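Local coordinates for DUF871 domain-containing protein (Enterococcus faecalis, PDB 2P0O) that is of unknown function but is probably a 6-phospho-N-acetylmuramidase that would act on phosphorylated muramic acid sugars during cell-wall recycling, at residues L245-S250 and T334-I339; K256-T261 and F355-E360; G303-D308 and G317-T322. One frame throughout, in Å; residues are numbered along the deposited sequence.

Interaction 1. Residues L245-S250 and T334-I339; sequences LEVAPS and TITRII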
loop_
_atom_site.group_PDB
_atom_site.type_symbol
_atom_site.label_atom_id
_atom_site.label_comp_id
_atom_site.label_asym_id
_atom_site.label_seq_id
_atom_site.Cartn_x
_atom_site.Cartn_y
_atom_site.Cartn_z
ATOM N N LEU A 245 5.499 12.724 -7.650
ATOM C CA LEU A 245 4.169 13.309 -7.877
ATOM C C LEU A 245 4.136 14.067 -9.190
ATOM O O LEU A 245 5.159 14.590 -9.626
ATOM C CB LEU A 245 3.763 14.275 -6.733
ATOM C CG LEU A 245 3.869 13.888 -5.261
ATOM C CD1 LEU A 245 5.315 14.101 -4.783
ATOM C CD2 LEU A 245 2.901 14.702 -4.358
ATOM N N GLU A 246 2.959 14.127 -9.809
ATOM C CA GLU A 246 2.737 14.873 -11.063
ATOM C C GLU A 246 2.085 16.235 -10.838
ATOM O O GLU A 246 1.333 16.427 -9.877
ATOM C CB GLU A 246 1.890 14.053 -12.037
ATOM C CG GLU A 246 2.692 13.084 -12.873
ATOM C CD GLU A 246 1.835 12.185 -13.787
ATOM O OE1 GLU A 246 0.587 12.355 -13.868
ATOM O OE2 GLU A 246 2.440 11.313 -14.464
ATOM N N VAL A 247 2.377 17.178 -11.728
ATOM C CA VAL A 247 1.793 18.501 -11.654
ATOM C C VAL A 247 1.097 18.786 -12.956
ATOM O O VAL A 247 1.452 18.191 -13.987
ATOM C CB VAL A 247 2.865 19.630 -11.362
ATOM C CG1 VAL A 247 3.465 19.459 -10.000
ATOM C CG2 VAL A 247 3.979 19.718 -12.491
ATOM N N ALA A 248 0.107 19.683 -12.918
ATOM C CA ALA A 248 -0.618 20.088 -14.128
ATOM C C ALA A 248 0.310 20.829 -15.082
ATOM O O ALA A 248 1.242 21.479 -14.631
ATOM C CB ALA A 248 -1.827 20.993 -13.773
ATOM N N PRO A 249 0.035 20.775 -16.410
ATOM C CA PRO A 249 0.774 21.621 -17.357
ATOM C C PRO A 249 0.685 23.098 -16.971
ATOM O O PRO A 249 -0.323 23.524 -16.437
ATOM C CB PRO A 249 0.023 21.389 -18.690
ATOM C CG PRO A 249 -0.563 19.999 -18.542
ATOM C CD PRO A 249 -0.997 19.966 -17.095
ATOM N N SER A 250 1.740 23.865 -17.220
ATOM C CA SER A 250 1.731 25.300 -16.976
ATOM C C SER A 250 2.590 26.026 -17.976
ATOM O O SER A 250 3.541 25.474 -18.521
ATOM C CB SER A 250 2.237 25.619 -15.571
ATOM O OG SER A 250 2.469 27.013 -15.431
ATOM N N THR A 334 2.069 31.722 -8.396
ATOM C CA THR A 334 1.474 30.393 -8.445
ATOM C C THR A 334 1.878 29.783 -9.769
ATOM O O THR A 334 1.638 30.382 -10.816
ATOM C CB THR A 334 -0.061 30.465 -8.331
ATOM O OG1 THR A 334 -0.525 31.534 -9.171
ATOM C CG2 THR A 334 -0.463 30.785 -6.897
ATOM N N ILE A 335 2.502 28.607 -9.721
ATOM C CA ILE A 335 3.150 28.028 -10.913
ATOM C C ILE A 335 2.312 26.911 -11.487
ATOM O O ILE A 335 2.008 26.896 -12.665
ATOM C CB ILE A 335 4.558 27.411 -10.594
ATOM C CG1 ILE A 335 5.430 28.364 -9.756
ATOM C CG2 ILE A 335 5.264 26.947 -11.901
ATOM C CD1 ILE A 335 5.575 29.723 -10.397
ATOM N N THR A 336 1.976 25.938 -10.656
ATOM C CA THR A 336 1.155 24.834 -11.118
ATOM C C THR A 336 0.536 24.217 -9.866
ATOM O O THR A 336 0.645 24.798 -8.777
ATOM C CB THR A 336 1.977 23.825 -11.983
ATOM O OG1 THR A 336 1.167 22.716 -12.321
ATOM C CG2 THR A 336 3.205 23.289 -11.238
ATOM N N ARG A 337 -0.082 23.048 -10.023
ATOM C CA ARG A 337 -0.756 22.356 -8.946
ATOM C C ARG A 337 -0.518 20.852 -9.032
ATOM O O ARG A 337 -0.574 20.297 -10.122
ATOM C CB ARG A 337 -2.257 22.628 -9.037
ATOM C CG ARG A 337 -2.982 22.317 -7.718
ATOM C CD ARG A 337 -4.414 22.816 -7.709
ATOM N NE ARG A 337 -5.037 22.385 -6.457
ATOM C CZ ARG A 337 -6.344 22.330 -6.221
ATOM N NH1 ARG A 337 -7.233 22.730 -7.135
ATOM N NH2 ARG A 337 -6.759 21.878 -5.042
ATOM N N ILE A 338 -0.284 20.190 -7.890
ATOM C CA ILE A 338 -0.260 18.732 -7.843
ATOM C C ILE A 338 -1.541 18.117 -8.364
ATOM O O ILE A 338 -2.624 18.531 -8.004
ATOM C CB ILE A 338 -0.090 18.185 -6.377
ATOM C CG1 ILE A 338 1.116 18.852 -5.679
ATOM C CG2 ILE A 338 -0.033 16.631 -6.389
ATOM C CD1 ILE A 338 2.479 18.522 -6.337
ATOM N N ILE A 339 -1.393 17.109 -9.206
ATOM C CA ILE A 339 -2.503 16.356 -9.806
ATOM C C ILE A 339 -3.429 15.814 -8.714
ATOM O O ILE A 339 -2.958 15.337 -7.676
ATOM C CB ILE A 339 -1.891 15.223 -10.731
ATOM C CG1 ILE A 339 -1.366 15.841 -12.035
ATOM C CG2 ILE A 339 -2.816 14.055 -11.011
ATOM C CD1 ILE A 339 -2.198 16.954 -12.599
#
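Thr-336 turns OG1 away from its own backbone N (chi1 175°) and into the carbonyl of Ala-248, while Ser-250, with a similar first torsion (chi1 169°), sends OG back to the carbonyl of Ile-335. The two hydroxyls thus donate to backbone oxygens in opposite directions across the contact. Thr-336 OG1 lies 2.6 Å from Ala-248 O, approaching from well off the line of the C=O bond, whereas Ser-250 OG meets Ile-335 O at 2.8 Å more nearly head-on; Ser-250 OG also receives the backbone NH of Ser-252. Two main-chain bonds continue the join, Ala-248 N to Arg-337 O and Ile-339 N to Glu-246 O, both 2.9 Å. They frame Val-247 opposite Ile-338, a single bridge with CA atoms 4.3 Å apart.

On one side of this seam Val-247 crosses the Thr-336 side chain at about a right angle, its CB 3.7 Å from Thr-336 CG2, and its CG1 reaches Ile-338 CD1 at 3.9 Å. Ile-339 lays CG1 along the Glu-246 backbone, 3.7 Å from Glu-246 CB, and the Glu-246 carboxylate turns elsewhere, to Arg-229 (salt bridge, OE1) and Ile-363 N (OE2). Strand 332-337 carries a classic beta bulge here, Ile-335 and Thr-336 together lying opposite Val-305, and beside it this short bridge joins edge strands of two sheets in the probably cyclophilin-like C-terminal region.

Interaction 2. Residues K256-T261 and F355-E360; sequences KRILGT and FTLVTE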
loop_
_atom_site.group_PDB
_atom_site.type_symbol
_atom_site.label_atom_id
_atom_site.label_comp_id
_atom_site.label_asym_id
_atom_site.label_seq_id
_atom_site.Cartn_x
_atom_site.Cartn_y
_atom_site.Cartn_z
ATOM N N LYS A 256 10.268 25.092 -14.842
ATOM C CA LYS A 256 11.503 24.296 -14.830
ATOM C C LYS A 256 12.255 24.382 -13.521
ATOM O O LYS A 256 12.950 23.442 -13.147
ATOM C CB LYS A 256 12.426 24.693 -15.980
ATOM C CG LYS A 256 11.739 24.556 -17.315
ATOM C CD LYS A 256 12.640 24.055 -18.450
ATOM C CE LYS A 256 11.767 23.324 -19.485
ATOM N NZ LYS A 256 10.702 22.493 -18.773
ATOM N N ARG A 257 12.130 25.515 -12.834
ATOM C CA ARG A 257 12.721 25.668 -11.526
ATOM C C ARG A 257 12.062 24.739 -10.556
ATOM O O ARG A 257 12.708 24.272 -9.620
ATOM C CB ARG A 257 12.529 27.086 -10.986
ATOM C CG ARG A 257 13.691 27.977 -11.190
ATOM C CD ARG A 257 13.581 29.179 -10.294
ATOM N NE ARG A 257 14.572 30.171 -10.700
ATOM C CZ ARG A 257 15.278 30.927 -9.863
ATOM N NH1 ARG A 257 16.165 31.796 -10.361
ATOM N NH2 ARG A 257 15.105 30.824 -8.539
ATOM N N ILE A 258 10.766 24.504 -10.725
ATOM C CA ILE A 258 10.095 23.680 -9.734
ATOM C C ILE A 258 10.027 22.192 -10.051
ATOM O O ILE A 258 9.809 21.400 -9.147
ATOM C CB ILE A 258 8.737 24.280 -9.179
ATOM C CG1 ILE A 258 7.456 23.652 -9.762
ATOM C CG2 ILE A 258 8.736 25.840 -9.083
ATOM C CD1 ILE A 258 7.466 23.077 -11.023
ATOM N N LEU A 259 10.201 21.822 -11.312
ATOM C CA LEU A 259 10.276 20.409 -11.690
ATOM C C LEU A 259 11.604 19.833 -11.168
ATOM O O LEU A 259 12.619 20.518 -11.201
ATOM C CB LEU A 259 10.170 20.259 -13.213
ATOM C CG LEU A 259 8.797 20.526 -13.876
ATOM C CD1 LEU A 259 8.916 20.550 -15.376
ATOM C CD2 LEU A 259 7.694 19.517 -13.445
ATOM N N GLY A 260 11.593 18.594 -10.682
ATOM C CA GLY A 260 12.776 17.971 -10.083
ATOM C C GLY A 260 12.582 17.597 -8.615
ATOM O O GLY A 260 11.451 17.590 -8.103
ATOM N N THR A 261 13.696 17.320 -7.932
ATOM C CA THR A 261 13.696 16.869 -6.544
ATOM C C THR A 261 13.845 18.013 -5.561
ATOM O O THR A 261 14.726 18.851 -5.705
ATOM C CB THR A 261 14.835 15.855 -6.289
ATOM O OG1 THR A 261 14.662 14.757 -7.171
ATOM C CG2 THR A 261 14.814 15.323 -4.840
ATOM N N PHE A 355 10.878 14.783 -2.324
ATOM C CA PHE A 355 9.803 14.601 -3.281
ATOM C C PHE A 355 10.185 15.206 -4.613
ATOM O O PHE A 355 10.821 16.257 -4.650
ATOM C CB PHE A 355 8.529 15.214 -2.753
ATOM C CG PHE A 355 8.609 16.708 -2.467
ATOM C CD1 PHE A 355 9.099 17.182 -1.256
ATOM C CD2 PHE A 355 8.100 17.630 -3.388
ATOM C CE1 PHE A 355 9.119 18.570 -0.956
ATOM C CE2 PHE A 355 8.131 19.012 -3.109
ATOM C CZ PHE A 355 8.619 19.481 -1.898
ATOM N N THR A 356 9.778 14.530 -5.691
ATOM C CA THR A 356 10.162 14.852 -7.045
ATOM C C THR A 356 8.891 15.186 -7.847
ATOM O O THR A 356 7.940 14.400 -7.899
ATOM C CB THR A 356 10.910 13.664 -7.643
ATOM O OG1 THR A 356 12.066 13.375 -6.819
ATOM C CG2 THR A 356 11.316 13.923 -9.084
ATOM N N LEU A 357 8.878 16.360 -8.462
ATOM C CA LEU A 357 7.715 16.826 -9.215
ATOM C C LEU A 357 8.019 16.583 -10.668
ATOM O O LEU A 357 9.099 16.969 -11.153
ATOM C CB LEU A 357 7.486 18.326 -8.957
ATOM C CG LEU A 357 7.271 18.698 -7.489
ATOM C CD1 LEU A 357 6.901 20.195 -7.330
ATOM C CD2 LEU A 357 6.188 17.759 -6.815
ATOM N N VAL A 358 7.089 15.918 -11.354
ATOM C CA VAL A 358 7.244 15.663 -12.773
ATOM C C VAL A 358 5.954 16.079 -13.484
ATOM O O VAL A 358 4.872 16.189 -12.867
ATOM C CB VAL A 358 7.622 14.180 -13.114
ATOM C CG1 VAL A 358 8.994 13.796 -12.546
ATOM C CG2 VAL A 358 6.524 13.193 -12.637
ATOM N N THR A 359 6.059 16.327 -14.772
ATOM C CA THR A 359 4.892 16.842 -15.461
ATOM C C THR A 359 3.883 15.708 -15.760
ATOM O O THR A 359 4.250 14.521 -15.850
ATOM C CB THR A 359 5.289 17.693 -16.685
ATOM O OG1 THR A 359 4.356 18.782 -16.824
ATOM C CG2 THR A 359 5.310 16.850 -17.954
ATOM N N GLU A 360 2.613 16.084 -15.834
ATOM C CA GLU A 360 1.519 15.119 -15.899
ATOM C C GLU A 360 1.709 14.111 -17.045
ATOM O O GLU A 360 2.052 14.486 -18.164
ATOM C CB GLU A 360 0.157 15.835 -16.003
ATOM C CG GLU A 360 -1.046 14.869 -15.960
ATOM C CD GLU A 360 -2.428 15.537 -16.094
ATOM O OE1 GLU A 360 -2.528 16.696 -16.588
ATOM O OE2 GLU A 360 -3.429 14.873 -15.696
#
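Gly-260 and Leu-357 form an antiparallel hydrogen-bonded pair directly after the helix that ends near Ile-258, the chain dropping its helical conformation at Leu-259. Gly-260 N gives a nearly straight bond to Leu-357 O at 3.0 Å, in the carbonyl plane, and Leu-357 N returns one to Gly-260 O at 2.9 Å. Gly-260 enters the strand with phi 118° and psi -165°, a backbone conformation that only glycine takes easily. The next pair, Thr-261 and Thr-356, is non-hydrogen-bonded, and its side chains bridge it instead: Thr-261 OG1 donates to Thr-356 OG1 at 3.0 Å.

Leu-357 projects from the other face of the sheet. Its CD1 rests 3.6 Å from Ile-258 O and 4.3 Å from Ile-258 CG1, covering the end of the helix. Farther along, Leu-259 CD2 lies 3.8 Å from Thr-359 N, against the backbone of strand 354-359.

Since Thr-261 OG1 donates to Thr-356 OG1, the latter hydroxyl is left to donate to Gln-242 OE1, and the chain of hydrogen bonds spans three neighbouring strands; on the other face Leu-357 packs on the helix end, where Ile-258 O is taken up by His-262 NE2.

Interaction 3. Residues G303-D308 and G317-T322; sequences GTVTID and GEIQVT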
loop_
_atom_site.group_PDB
_atom_site.type_symbol
_atom_site.label_atom_id
_atom_site.label_comp_id
_atom_site.label_asym_id
_atom_site.label_seq_id
_atom_site.Cartn_x
_atom_site.Cartn_y
_atom_site.Cartn_z
ATOM N N GLY A 303 -2.277 21.831 -2.735
ATOM C CA GLY A 303 -1.504 21.207 -3.820
ATOM C C GLY A 303 -0.828 22.214 -4.713
ATOM O O GLY A 303 -0.038 21.842 -5.554
ATOM N N THR A 304 -1.132 23.497 -4.517
ATOM C CA THR A 304 -0.558 24.573 -5.308
ATOM C C THR A 304 0.956 24.680 -5.114
ATOM O O THR A 304 1.453 24.754 -3.977
ATOM C CB THR A 304 -1.304 25.939 -5.094
ATOM O OG1 THR A 304 -2.682 25.818 -5.524
ATOM C CG2 THR A 304 -0.668 27.063 -5.928
ATOM N N VAL A 305 1.678 24.646 -6.231
ATOM C CA VAL A 305 3.129 24.862 -6.246
ATOM C C VAL A 305 3.446 26.314 -6.546
ATOM O O VAL A 305 3.024 26.878 -7.579
ATOM C CB VAL A 305 3.815 23.969 -7.305
ATOM C CG1 VAL A 305 5.334 24.051 -7.192
ATOM C CG2 VAL A 305 3.325 22.526 -7.184
ATOM N N THR A 306 4.224 26.917 -5.652
ATOM C CA THR A 306 4.471 28.357 -5.668
ATOM C C THR A 306 5.953 28.677 -5.582
ATOM O O THR A 306 6.761 27.869 -5.080
ATOM C CB THR A 306 3.760 29.087 -4.463
ATOM O OG1 THR A 306 4.430 28.765 -3.243
ATOM C CG2 THR A 306 2.332 28.644 -4.307
ATOM N N ILE A 307 6.311 29.866 -6.059
ATOM C CA ILE A 307 7.650 30.394 -5.860
ATOM C C ILE A 307 7.530 31.839 -5.387
ATOM O O ILE A 307 6.759 32.633 -5.966
ATOM C CB ILE A 307 8.560 30.236 -7.150
ATOM C CG1 ILE A 307 10.011 30.589 -6.851
ATOM C CG2 ILE A 307 8.039 31.067 -8.352
ATOM C CD1 ILE A 307 10.984 30.104 -7.916
ATOM N N ASP A 308 8.264 32.180 -4.330
ATOM C CA ASP A 308 8.242 33.546 -3.815
ATOM C C ASP A 308 8.892 34.506 -4.810
ATOM O O ASP A 308 9.996 34.237 -5.301
ATOM C CB ASP A 308 8.943 33.619 -2.467
ATOM C CG ASP A 308 8.092 33.081 -1.320
ATOM O OD1 ASP A 308 6.952 32.584 -1.558
ATOM O OD2 ASP A 308 8.555 33.193 -0.158
ATOM N N GLY A 317 12.317 33.297 -4.276
ATOM C CA GLY A 317 12.798 32.028 -4.774
ATOM C C GLY A 317 12.473 30.820 -3.908
ATOM O O GLY A 317 12.710 29.693 -4.322
ATOM N N GLU A 318 11.969 31.026 -2.694
ATOM C CA GLU A 318 11.464 29.890 -1.908
ATOM C C GLU A 318 10.353 29.186 -2.665
ATOM O O GLU A 318 9.420 29.834 -3.180
ATOM C CB GLU A 318 10.912 30.303 -0.538
ATOM C CG GLU A 318 10.582 29.042 0.305
ATOM C CD GLU A 318 10.343 29.331 1.757
ATOM O OE1 GLU A 318 11.221 29.943 2.391
ATOM O OE2 GLU A 318 9.274 28.946 2.261
ATOM N N ILE A 319 10.461 27.870 -2.721
ATOM C CA ILE A 319 9.469 27.035 -3.402
ATOM C C ILE A 319 8.645 26.343 -2.328
ATOM O O ILE A 319 9.193 25.765 -1.370
ATOM C CB ILE A 319 10.142 26.023 -4.395
ATOM C CG1 ILE A 319 10.852 26.776 -5.528
ATOM C CG2 ILE A 319 9.134 25.029 -4.997
ATOM C CD1 ILE A 319 11.955 25.985 -6.250
ATOM N N GLN A 320 7.334 26.409 -2.487
ATOM C CA GLN A 320 6.421 25.747 -1.578
ATOM C C GLN A 320 5.358 24.953 -2.338
ATOM O O GLN A 320 5.030 25.251 -3.518
ATOM C CB GLN A 320 5.732 26.773 -0.714
ATOM C CG GLN A 320 6.673 27.671 0.092
ATOM C CD GLN A 320 5.920 28.548 1.049
ATOM O OE1 GLN A 320 4.710 28.748 0.897
ATOM N NE2 GLN A 320 6.612 29.081 2.032
ATOM N N VAL A 321 4.837 23.942 -1.668
ATOM C CA VAL A 321 3.610 23.294 -2.082
ATOM C C VAL A 321 2.667 23.441 -0.891
ATOM O O VAL A 321 3.039 23.082 0.250
ATOM C CB VAL A 321 3.853 21.794 -2.386
ATOM C CG1 VAL A 321 2.579 21.113 -2.925
ATOM C CG2 VAL A 321 5.033 21.610 -3.377
ATOM N N THR A 322 1.458 23.939 -1.152
ATOM C CA THR A 322 0.452 24.096 -0.104
ATOM C C THR A 322 -0.176 22.804 0.384
ATOM O O THR A 322 -0.541 21.927 -0.423
ATOM C CB THR A 322 -0.626 25.170 -0.436
ATOM O OG1 THR A 322 -1.412 24.794 -1.576
ATOM C CG2 THR A 322 0.047 26.538 -0.695
HETATM O O HOH W 1 6.490 30.064 -2.372
HETATM O O HOH W 2 2.748 29.475 -1.035
#
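The strands of a beta hairpin, 304-308 and 319-322, pair here in the middle of a four-stranded antiparallel sheet. Thr-306 and Gln-320 make the central hydrogen-bonded pair, Thr-306 N giving to Gln-320 O at 2.8 Å and Gln-320 N to Thr-306 O at 3.0 Å. The pairing extends both ways: Thr-322 N gives to Thr-304 O and Gly-303 N to Thr-322 O, while Asp-308 N gives to Glu-318 O and Gly-317 N to Asp-308 O. Near Gly-303 the hydroxyl of Thr-322 accepts weak bonds from the NH groups of Gly-303 and Thr-304, and in turn is hydrogen-bonded to Arg-300 O.

The two faces differ. On one, Val-305, Ile-307, Ile-319 and Val-321 gather: Ile-307 CD1 meets Ile-319 CG1 at 4.1 Å, the side chains slanting across each other, and Val-305 CG2 faces Val-321 CG2 at 4.3 Å. On the other, Thr-306 holds OG1 between its backbone N and carbonyl carbon (chi1 72°), setting it 3.5 Å from Gln-320 CB and between two waters. It donates to one at 2.6 Å, a water that itself donates to Asp-308 OD1 and Glu-318 O; the second water donates to Thr-306 OG1 and to Gln-320 OE1. The Gln-320 amide is also fixed through NE2, 2.7 Å from Glu-318 OE2 and almost in the amide plane. Glu-318 OE1 forms a salt bridge with Arg-274, which may ease the proximity of the nearby Asp-308 carboxylate. Residues alternating along each strand between an apolar face and a polar, watered one make this an amphipathic antiparallel beta hairpin.

Overall arrangement
All three interactions lie in the C-terminal, probably cyclophilin-like region, on the same side of the chain's centre and apart from the eight-stranded TIM barrel. Their centres are 9 Å (1 and 2), 11 Å (1 and 3) and 12 Å (2 and 3) apart. Interaction 2 belongs to the mixed sheet 242-247, 354-359, 260-263 and interaction 3 to the antiparallel sheet 272-275, 319-322, 304-308, 332-337; interaction 1 links an outer strand of each. Along the chain the segments of interactions 1 and 2 alternate, and interaction 3 is nested inside both. Phe-355 against Val-321 brings the two sheets together, and Ile-258 of helix 255-258 packs on Val-305, so sequence-distant strands close one compact unit.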